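Local structure of Dye-decolorizing peroxidase (Irpex lacteus, 7D8M) at residues L7-I12 with P177-F182; A35-S40 with G144-I149; K43-A48 with R136-A141; D278-L281 with E286-N289. The protein probably works as a heme b peroxidase of the dye-decolorizing (DyP) type, oxidising dyes and other substrates with hydrogen peroxide. All coordinates share one frame; numbering follows the deposited sequence.

In the fold
Contacts 2 and 3 are buried and belong to the same half of the fold: both use helix 35-49, which meets the start of strand 147-156 in contact 2 and helix 129-143 in contact 3. They touch directly, Leu139 packing on Trp147. Contacts 1 and 4 are only partly buried and involve loops, the first between the N-terminal segment and the connection after strand 147-156, the second between a short helix and the chain just after it. Contacts 1 and 2 are both apolar despite their different burial. Contact 3 adds a water bridge to its ring packing, and contact 4, where the Asn288 side chain is about 8 Å from the heme, mixes a long salt bridge with aliphatic contacts.

Contact 1. Residues L7-I12 with P177-F182; sequences LPFENI and PTIPGF
Leu7 and Phe9 meet Ile179 and Phe182 in an apolar contact between two loops, one ahead of helix 14-17 and the other following strand 147-156. The two phenylalanine rings make its centre: CZ of Phe9 comes within 3.5 Å of CD1 of Phe182, an oblique meeting with the centroids 5.0 Å apart and the planes inclined at 51°. CE1 of Phe182 lies over one face of the Phe9 ring, offset toward the rim, while the carbonyl oxygen of Leu7 lies over the opposite face. Beside the rings, Leu7 CD1 and Ile179 CD1 touch tip to tip at 3.7 Å. In the fold, residues 177-182 belong to the connection between two four-stranded antiparallel sheets with the same 2-3-1-4 strand order, so the contact ties the N-terminal segment to it. Ile179 and Phe182 are the ends of a type II turn, and both side chains start toward residues 7-12; Phe182 CG stands anti to its own N (chi1 -168°), directing the ring at Phe9. An alanine at Phe9 would remove the ring beside Phe182 and would probably leave a gap there, with the Phe182 ring freer to turn. Leu17 of helix 14-17 touches both rings.

Contact 2. Residues A35-S40 with G144-I149; sequences ATAFKS and GDAWTI
Phe38 carries CG anti to its backbone N (chi1 -170°), which swings its ring off helix 35-49 toward Trp147, whose CG sits between its own N and carbonyl carbon (chi1 79°) so that the indole rises from the start of strand 147-156. The two aromatics meet loosely: CE2 of Phe38 is 4.3 Å from CE3 of Trp147, and this indole atom lies at the edge of the phenyl ring, near its plane. Closer packing comes from two small residues, since the methyl carbons Ala37 CB and Ala146 CB stand 3.6 Å apart. Ala146 CB also comes within 4.1 Å of Phe38 N, consistent with a short side chain allowing the close approach of the 3-10 turn at 145-146 to the helix, where the CA atoms of Phe38 and Ala146 are 5.7 Å apart. Helix 35-49 follows the first strand of a beta-alpha-beta-beta-alpha-beta unit, the ferredoxin-like half of a DyP peroxidase, and strand 147-156 is its fourth strand; the contact thus joins the beginning of the first helix to the entry of an outermost strand. One face of the indole is covered within its own strand by Ile149 CG1, and its NE1 makes a weak hydrogen bond to Asn140 OD1 of helix 129-143. Phe30 of the neighbouring strand and Phe143 at the end of helix 129-143 extend the cluster: Phe143 stacks on Phe38, Phe30 also meets Phe38, and Phe30 and Phe143 each meet Trp147.

Contact 3. Residues K43-A48 with R136-A141; sequences KTYAPA and RDDLNA
Apolar packing dominates, with Leu139 set on the Tyr45 ring in a CH-pi contact. Leu139 CD2 stands 3.6 Å from the ring centroid, 26° off the ring normal, displaced toward the phenol end so that its nearest ring atom is Tyr45 CZ at 3.3 Å. This is tight packing, one methyl branch pressing on one face while the two side chains cross at about a right angle. Tyr45 CG lies anti to the backbone N (chi1 -170°), which carries the ring from helix 35-49 to helix 129-143.

Polar interactions gather at the ring's rim. The Tyr45 hydroxyl donates to a water with its OH 2.6 Å from the water oxygen, and that water donates to Asp138 OD2 at 2.8 Å. The same OD2 lies in the ring plane, 3.8 Å from Tyr45 CE1, while Asp138 OD1 pairs with Lys142 in a salt bridge. Replacing Tyr45 with an alanine would probably leave Leu139 CD2 facing a gap and the water without its phenol donor.

Phe122 of strand 120-126 touches both Tyr45 and Leu139, placing the pair between helices and sheet. Two helices, 35-49 and 129-143, packed side by side on one antiparallel sheet are the hallmark of the ferredoxin-like half of the DyP fold.

Contact 4. Residues D278-L281 with E286-N289; sequences DPAL and ERNN
The Arg287 guanidinium lays one face over the backbone of Leu281, whose CA is 3.6 Å above its plane and offset toward the rim. Its NH1 end passes over the first turn of helix 279-283, 4.1 Å from Ala280 CB, and NH2 approaches Asp278 OD2 obliquely. This last pair is a long salt bridge at 3.7 Å, with the carboxylate and guanidinium planes turned 66° apart, so the groups attract without the side-by-side pairing of a bidentate bridge. A bend in the arginine chain at chi3 (74°) folds the group back onto the helix. Nearer the backbone, Arg287 CB packs on Leu281 CD1 at 3.5 Å.

Asp278 is the N-cap of the helix: its OD1 takes weak bonds from Leu281 N, 3.3 Å away, and from Ala280 N. From the chain after the helix, Asn288 CB comes within 3.3 Å of Leu281 O, and Asn288 ND2 bonds Gly282 O, so this chain folds back against the helix. Asn288 O accepts from Arg263, a heme-binding residue, and Asn289 bonds Arg319 and Ser175, which also bind heme.

One carboxylate thus serves two roles, OD1 toward the helix N-terminus and OD2 toward Arg287; both the helix end and the arginine would be expected to favour its charged form.

Contact 1. Residues L7-I12 with P177-F182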
# COMPACT_ATOMS: atom_id res chain seq x y z
N LEU A 7 -4.26 -13.79 -18.92
CA LEU A 7 -4.47 -12.36 -19.09
C LEU A 7 -3.52 -11.78 -20.13
O LEU A 7 -2.42 -12.29 -20.34
CB LEU A 7 -4.27 -11.64 -17.76
CG LEU A 7 -5.16 -12.03 -16.58
CD1 LEU A 7 -4.93 -11.09 -15.41
CD2 LEU A 7 -6.64 -12.05 -16.94
N PRO A 8 -3.92 -10.71 -20.81
CA PRO A 8 -3.01 -10.08 -21.78
C PRO A 8 -1.99 -9.16 -21.10
O PRO A 8 -2.21 -7.95 -20.99
CB PRO A 8 -3.96 -9.30 -22.69
CG PRO A 8 -5.12 -8.97 -21.83
CD PRO A 8 -5.26 -10.10 -20.82
N PHE A 9 -0.87 -9.73 -20.67
CA PHE A 9 0.08 -8.98 -19.85
C PHE A 9 0.77 -7.85 -20.61
O PHE A 9 1.35 -6.96 -19.98
CB PHE A 9 1.10 -9.94 -19.25
CG PHE A 9 0.51 -10.89 -18.25
CD1 PHE A 9 -0.21 -10.41 -17.17
CD2 PHE A 9 0.64 -12.25 -18.40
CE1 PHE A 9 -0.77 -11.27 -16.24
CE2 PHE A 9 0.08 -13.12 -17.47
CZ PHE A 9 -0.63 -12.62 -16.40
N GLU A 10 0.71 -7.85 -21.93
CA GLU A 10 1.21 -6.71 -22.68
C GLU A 10 0.23 -5.53 -22.68
O GLU A 10 0.61 -4.43 -23.10
CB GLU A 10 1.57 -7.14 -24.12
CG GLU A 10 0.37 -7.33 -25.04
CD GLU A 10 -0.44 -8.59 -24.75
OE1 GLU A 10 0.05 -9.48 -24.01
OE2 GLU A 10 -1.57 -8.69 -25.27
N ASN A 11 -1.00 -5.73 -22.20
CA ASN A 11 -1.98 -4.66 -22.10
C ASN A 11 -2.24 -4.18 -20.67
O ASN A 11 -3.05 -3.26 -20.47
CB ASN A 11 -3.31 -5.09 -22.72
CG ASN A 11 -4.20 -3.91 -23.06
OD1 ASN A 11 -3.70 -2.83 -23.34
ND2 ASN A 11 -5.51 -4.11 -23.00
N ILE A 12 -1.59 -4.77 -19.67
CA ILE A 12 -1.84 -4.43 -18.27
C ILE A 12 -0.69 -3.59 -17.76
O ILE A 12 0.48 -3.95 -17.93
CB ILE A 12 -2.05 -5.69 -17.42
CG1 ILE A 12 -3.20 -6.52 -18.01
CG2 ILE A 12 -2.31 -5.34 -15.95
CD1 ILE A 12 -3.53 -7.78 -17.22
N PRO A 177 -0.83 -10.68 -2.63
CA PRO A 177 -1.54 -11.74 -3.36
C PRO A 177 -1.01 -11.88 -4.77
O PRO A 177 -0.43 -10.95 -5.34
CB PRO A 177 -2.99 -11.26 -3.36
CG PRO A 177 -2.84 -9.75 -3.42
CD PRO A 177 -1.66 -9.47 -2.50
N THR A 178 -1.21 -13.06 -5.34
CA THR A 178 -0.97 -13.28 -6.75
C THR A 178 -2.22 -13.92 -7.35
O THR A 178 -3.25 -14.07 -6.67
CB THR A 178 0.27 -14.14 -6.99
OG1 THR A 178 0.63 -14.07 -8.38
CG2 THR A 178 0.02 -15.58 -6.58
N ILE A 179 -2.15 -14.27 -8.63
CA ILE A 179 -3.31 -14.81 -9.34
C ILE A 179 -2.95 -16.18 -9.89
O ILE A 179 -1.76 -16.52 -10.02
CB ILE A 179 -3.78 -13.84 -10.46
CG1 ILE A 179 -2.67 -13.59 -11.47
CG2 ILE A 179 -4.28 -12.54 -9.87
CD1 ILE A 179 -3.12 -12.74 -12.66
N PRO A 180 -3.95 -17.01 -10.19
CA PRO A 180 -3.67 -18.34 -10.76
C PRO A 180 -2.90 -18.25 -12.08
O PRO A 180 -3.17 -17.40 -12.92
CB PRO A 180 -5.07 -18.93 -10.98
CG PRO A 180 -5.93 -18.22 -10.00
CD PRO A 180 -5.38 -16.84 -9.87
N GLY A 181 -1.93 -19.15 -12.24
CA GLY A 181 -1.19 -19.25 -13.48
C GLY A 181 -0.05 -18.28 -13.64
O GLY A 181 0.73 -18.41 -14.60
N PHE A 182 0.10 -17.31 -12.74
CA PHE A 182 1.14 -16.29 -12.84
C PHE A 182 2.33 -16.75 -12.00
O PHE A 182 2.33 -16.60 -10.78
CB PHE A 182 0.63 -14.93 -12.39
CG PHE A 182 1.54 -13.80 -12.74
CD1 PHE A 182 1.78 -13.47 -14.07
CD2 PHE A 182 2.16 -13.06 -11.75
CE1 PHE A 182 2.62 -12.42 -14.40
CE2 PHE A 182 3.00 -12.01 -12.07
CZ PHE A 182 3.23 -11.69 -13.40

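Contact 2. Residues A35-S40 with G144-I149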
# COMPACT_ATOMS: atom_id res chain seq x y z
N ALA A 35 -8.33 19.55 -22.32
CA ALA A 35 -8.58 18.13 -22.57
C ALA A 35 -8.14 17.73 -23.98
O ALA A 35 -7.51 16.68 -24.16
CB ALA A 35 -10.06 17.81 -22.36
N THR A 36 -8.46 18.56 -24.98
CA THR A 36 -8.11 18.22 -26.36
C THR A 36 -6.60 18.08 -26.53
O THR A 36 -6.12 17.11 -27.12
CB THR A 36 -8.66 19.27 -27.33
OG1 THR A 36 -10.09 19.34 -27.21
CG2 THR A 36 -8.30 18.90 -28.76
N ALA A 37 -5.84 19.05 -26.01
CA ALA A 37 -4.38 18.97 -26.10
C ALA A 37 -3.82 17.84 -25.24
O ALA A 37 -2.81 17.22 -25.61
CB ALA A 37 -3.76 20.30 -25.71
N PHE A 38 -4.46 17.55 -24.11
CA PHE A 38 -3.99 16.46 -23.26
C PHE A 38 -4.17 15.11 -23.96
O PHE A 38 -3.22 14.33 -24.06
CB PHE A 38 -4.73 16.49 -21.92
CG PHE A 38 -4.16 15.55 -20.89
CD1 PHE A 38 -4.56 14.23 -20.84
CD2 PHE A 38 -3.23 16.01 -19.97
CE1 PHE A 38 -4.05 13.37 -19.88
CE2 PHE A 38 -2.70 15.15 -19.02
CZ PHE A 38 -3.11 13.84 -18.98
N LYS A 39 -5.37 14.84 -24.47
CA LYS A 39 -5.61 13.60 -25.20
C LYS A 39 -4.65 13.44 -26.38
O LYS A 39 -4.15 12.34 -26.64
CB LYS A 39 -7.06 13.54 -25.68
CG LYS A 39 -8.10 13.60 -24.56
CD LYS A 39 -9.53 13.62 -25.11
CE LYS A 39 -10.52 13.05 -24.09
NZ LYS A 39 -11.82 12.67 -24.70
N SER A 40 -4.38 14.53 -27.10
CA SER A 40 -3.49 14.44 -28.27
C SER A 40 -2.12 13.90 -27.88
O SER A 40 -1.59 13.00 -28.55
CB SER A 40 -3.37 15.80 -28.95
OG SER A 40 -4.64 16.27 -29.34
N GLY A 144 3.01 20.90 -22.16
CA GLY A 144 2.99 22.35 -22.14
C GLY A 144 1.93 22.89 -21.20
O GLY A 144 1.79 22.43 -20.06
N ASP A 145 1.17 23.86 -21.68
CA ASP A 145 0.12 24.47 -20.87
C ASP A 145 -1.11 23.59 -20.73
O ASP A 145 -2.04 23.97 -20.01
CB ASP A 145 -0.28 25.82 -21.47
CG ASP A 145 0.83 26.85 -21.39
OD1 ASP A 145 2.00 26.46 -21.57
OD2 ASP A 145 0.53 28.04 -21.15
N ALA A 146 -1.15 22.43 -21.38
CA ALA A 146 -2.33 21.57 -21.31
C ALA A 146 -2.51 20.93 -19.93
O ALA A 146 -3.60 20.43 -19.63
CB ALA A 146 -2.26 20.50 -22.39
N TRP A 147 -1.48 20.95 -19.09
CA TRP A 147 -1.61 20.43 -17.73
C TRP A 147 -0.87 21.34 -16.76
O TRP A 147 -0.12 22.24 -17.15
CB TRP A 147 -1.10 18.99 -17.63
CG TRP A 147 0.41 18.84 -17.55
CD1 TRP A 147 1.36 19.78 -17.86
CD2 TRP A 147 1.13 17.67 -17.13
NE1 TRP A 147 2.62 19.26 -17.65
CE2 TRP A 147 2.50 17.97 -17.21
CE3 TRP A 147 0.73 16.40 -16.69
CZ2 TRP A 147 3.49 17.05 -16.86
CZ3 TRP A 147 1.72 15.48 -16.35
CH2 TRP A 147 3.07 15.81 -16.43
N THR A 148 -1.08 21.08 -15.47
CA THR A 148 -0.28 21.67 -14.41
C THR A 148 0.13 20.55 -13.47
O THR A 148 -0.72 19.76 -13.05
CB THR A 148 -1.07 22.74 -13.64
OG1 THR A 148 -1.48 23.77 -14.55
CG2 THR A 148 -0.21 23.36 -12.54
N ILE A 149 1.41 20.45 -13.17
CA ILE A 149 1.85 19.55 -12.11
C ILE A 149 1.53 20.23 -10.79
O ILE A 149 2.02 21.33 -10.52
CB ILE A 149 3.34 19.21 -12.22
CG1 ILE A 149 3.57 18.33 -13.45
CG2 ILE A 149 3.83 18.52 -10.92
CD1 ILE A 149 5.03 18.21 -13.87

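Contact 3. Residues K43-A48 with R136-A141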
# COMPACT_ATOMS: atom_id res chain seq x y z
N LYS A 43 -2.27 10.20 -27.07
CA LYS A 43 -2.47 9.28 -28.19
C LYS A 43 -1.15 8.67 -28.65
O LYS A 43 -1.09 7.48 -28.99
CB LYS A 43 -3.17 10.00 -29.34
N THR A 44 -0.07 9.45 -28.65
CA THR A 44 1.23 8.92 -29.03
C THR A 44 2.12 8.58 -27.84
O THR A 44 2.91 7.63 -27.92
CB THR A 44 1.97 9.90 -29.93
OG1 THR A 44 1.82 11.22 -29.40
CG2 THR A 44 1.39 9.87 -31.37
N TYR A 45 2.02 9.34 -26.74
CA TYR A 45 2.83 9.03 -25.57
C TYR A 45 2.52 7.65 -25.02
O TYR A 45 3.43 6.83 -24.80
CB TYR A 45 2.62 10.08 -24.48
CG TYR A 45 3.63 9.92 -23.35
CD1 TYR A 45 4.90 10.46 -23.46
CD2 TYR A 45 3.32 9.19 -22.20
CE1 TYR A 45 5.83 10.30 -22.45
CE2 TYR A 45 4.24 9.03 -21.19
CZ TYR A 45 5.50 9.58 -21.32
OH TYR A 45 6.44 9.43 -20.33
N ALA A 46 1.24 7.35 -24.80
CA ALA A 46 0.88 6.13 -24.07
C ALA A 46 1.36 4.85 -24.74
O ALA A 46 1.95 4.01 -24.04
CB ALA A 46 -0.64 6.10 -23.84
N PRO A 47 1.17 4.63 -26.05
CA PRO A 47 1.69 3.39 -26.64
C PRO A 47 3.21 3.30 -26.61
O PRO A 47 3.75 2.19 -26.61
CB PRO A 47 1.15 3.42 -28.08
CG PRO A 47 0.77 4.84 -28.33
CD PRO A 47 0.37 5.41 -27.01
N ALA A 48 3.91 4.42 -26.57
CA ALA A 48 5.37 4.42 -26.60
C ALA A 48 6.01 4.29 -25.22
O ALA A 48 7.18 3.90 -25.14
CB ALA A 48 5.89 5.70 -27.26
N ARG A 136 9.99 13.29 -16.32
CA ARG A 136 9.11 14.38 -15.90
C ARG A 136 9.27 15.59 -16.82
O ARG A 136 8.28 16.17 -17.28
CB ARG A 136 9.39 14.76 -14.45
CG ARG A 136 8.39 15.72 -13.82
CD ARG A 136 8.87 17.16 -13.72
NE ARG A 136 10.32 17.33 -13.62
CZ ARG A 136 10.99 17.47 -12.48
NH1 ARG A 136 10.36 17.42 -11.31
NH2 ARG A 136 12.31 17.64 -12.51
N ASP A 137 10.51 16.01 -17.06
CA ASP A 137 10.76 17.16 -17.92
C ASP A 137 10.18 16.92 -19.31
O ASP A 137 9.59 17.83 -19.91
CB ASP A 137 12.26 17.45 -18.03
CG ASP A 137 12.85 18.03 -16.75
OD1 ASP A 137 12.10 18.44 -15.84
OD2 ASP A 137 14.09 18.08 -16.66
N ASP A 138 10.32 15.69 -19.82
CA ASP A 138 9.77 15.35 -21.13
C ASP A 138 8.25 15.48 -21.14
O ASP A 138 7.67 15.99 -22.11
CB ASP A 138 10.20 13.94 -21.52
CG ASP A 138 9.57 13.47 -22.81
OD1 ASP A 138 9.68 14.21 -23.81
OD2 ASP A 138 8.97 12.37 -22.83
N LEU A 139 7.59 15.00 -20.08
CA LEU A 139 6.15 15.17 -20.00
C LEU A 139 5.78 16.65 -19.97
O LEU A 139 4.85 17.08 -20.66
CB LEU A 139 5.60 14.44 -18.76
CG LEU A 139 5.60 12.90 -18.77
CD1 LEU A 139 5.29 12.30 -17.36
CD2 LEU A 139 4.62 12.37 -19.79
N ASN A 140 6.52 17.45 -19.19
CA ASN A 140 6.24 18.88 -19.13
C ASN A 140 6.36 19.52 -20.51
O ASN A 140 5.56 20.39 -20.86
CB ASN A 140 7.20 19.55 -18.16
CG ASN A 140 6.62 19.69 -16.76
OD1 ASN A 140 5.40 19.75 -16.59
ND2 ASN A 140 7.50 19.74 -15.76
N ALA A 141 7.37 19.11 -21.28
CA ALA A 141 7.60 19.71 -22.59
C ALA A 141 6.48 19.38 -23.56
O ALA A 141 6.02 20.25 -24.30
CB ALA A 141 8.95 19.24 -23.16
O HOH W 1 8.39 11.14 -20.34

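Contact 4. Residues D278-L281 with E286-N289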
# COMPACT_ATOMS: atom_id res chain seq x y z
N ASP A 278 14.99 -14.01 13.67
CA ASP A 278 15.68 -15.06 12.93
C ASP A 278 15.88 -14.48 11.53
O ASP A 278 15.02 -14.65 10.66
CB ASP A 278 14.88 -16.36 12.93
CG ASP A 278 15.50 -17.44 12.07
OD1 ASP A 278 16.60 -17.21 11.51
OD2 ASP A 278 14.89 -18.51 11.95
N PRO A 279 17.00 -13.80 11.29
CA PRO A 279 17.17 -13.10 10.02
C PRO A 279 17.26 -14.02 8.82
O PRO A 279 16.96 -13.58 7.71
CB PRO A 279 18.48 -12.31 10.21
CG PRO A 279 18.76 -12.35 11.68
CD PRO A 279 18.14 -13.60 12.20
N ALA A 280 17.68 -15.27 9.00
CA ALA A 280 17.66 -16.19 7.87
C ALA A 280 16.23 -16.52 7.47
O ALA A 280 15.90 -16.59 6.28
CB ALA A 280 18.44 -17.46 8.21
N LEU A 281 15.35 -16.72 8.46
CA LEU A 281 13.94 -16.94 8.17
C LEU A 281 13.34 -15.71 7.49
O LEU A 281 12.69 -15.82 6.44
CB LEU A 281 13.19 -17.29 9.46
CG LEU A 281 11.66 -17.15 9.48
CD1 LEU A 281 11.03 -18.12 8.52
CD2 LEU A 281 11.09 -17.33 10.88
N GLU A 286 11.04 -18.40 0.72
CA GLU A 286 10.33 -19.67 0.79
C GLU A 286 9.79 -19.95 2.18
O GLU A 286 8.94 -20.83 2.33
CB GLU A 286 11.26 -20.80 0.34
CG GLU A 286 11.60 -20.77 -1.14
CD GLU A 286 10.39 -21.05 -2.01
OE1 GLU A 286 9.76 -22.11 -1.83
OE2 GLU A 286 10.05 -20.20 -2.86
N ARG A 287 10.27 -19.24 3.20
CA ARG A 287 9.86 -19.49 4.58
C ARG A 287 9.10 -18.34 5.22
O ARG A 287 8.26 -18.58 6.09
CB ARG A 287 11.09 -19.80 5.47
CG ARG A 287 11.94 -21.02 5.11
CD ARG A 287 13.35 -20.92 5.74
NE ARG A 287 13.35 -21.15 7.19
CZ ARG A 287 14.33 -20.80 8.02
NH1 ARG A 287 15.42 -20.19 7.56
NH2 ARG A 287 14.23 -21.07 9.32
N ASN A 288 9.38 -17.09 4.83
CA ASN A 288 8.97 -15.94 5.63
C ASN A 288 7.48 -15.61 5.52
O ASN A 288 7.01 -14.72 6.24
CB ASN A 288 9.82 -14.72 5.26
CG ASN A 288 9.58 -14.23 3.85
OD1 ASN A 288 8.70 -14.71 3.14
ND2 ASN A 288 10.37 -13.25 3.43
N ASN A 289 6.73 -16.29 4.66
CA ASN A 289 5.29 -16.06 4.58
C ASN A 289 4.47 -17.31 4.84
O ASN A 289 3.24 -17.28 4.68
CB ASN A 289 4.90 -15.47 3.22
CG ASN A 289 3.80 -14.43 3.34
OD1 ASN A 289 3.59 -13.86 4.42
ND2 ASN A 289 3.09 -14.17 2.25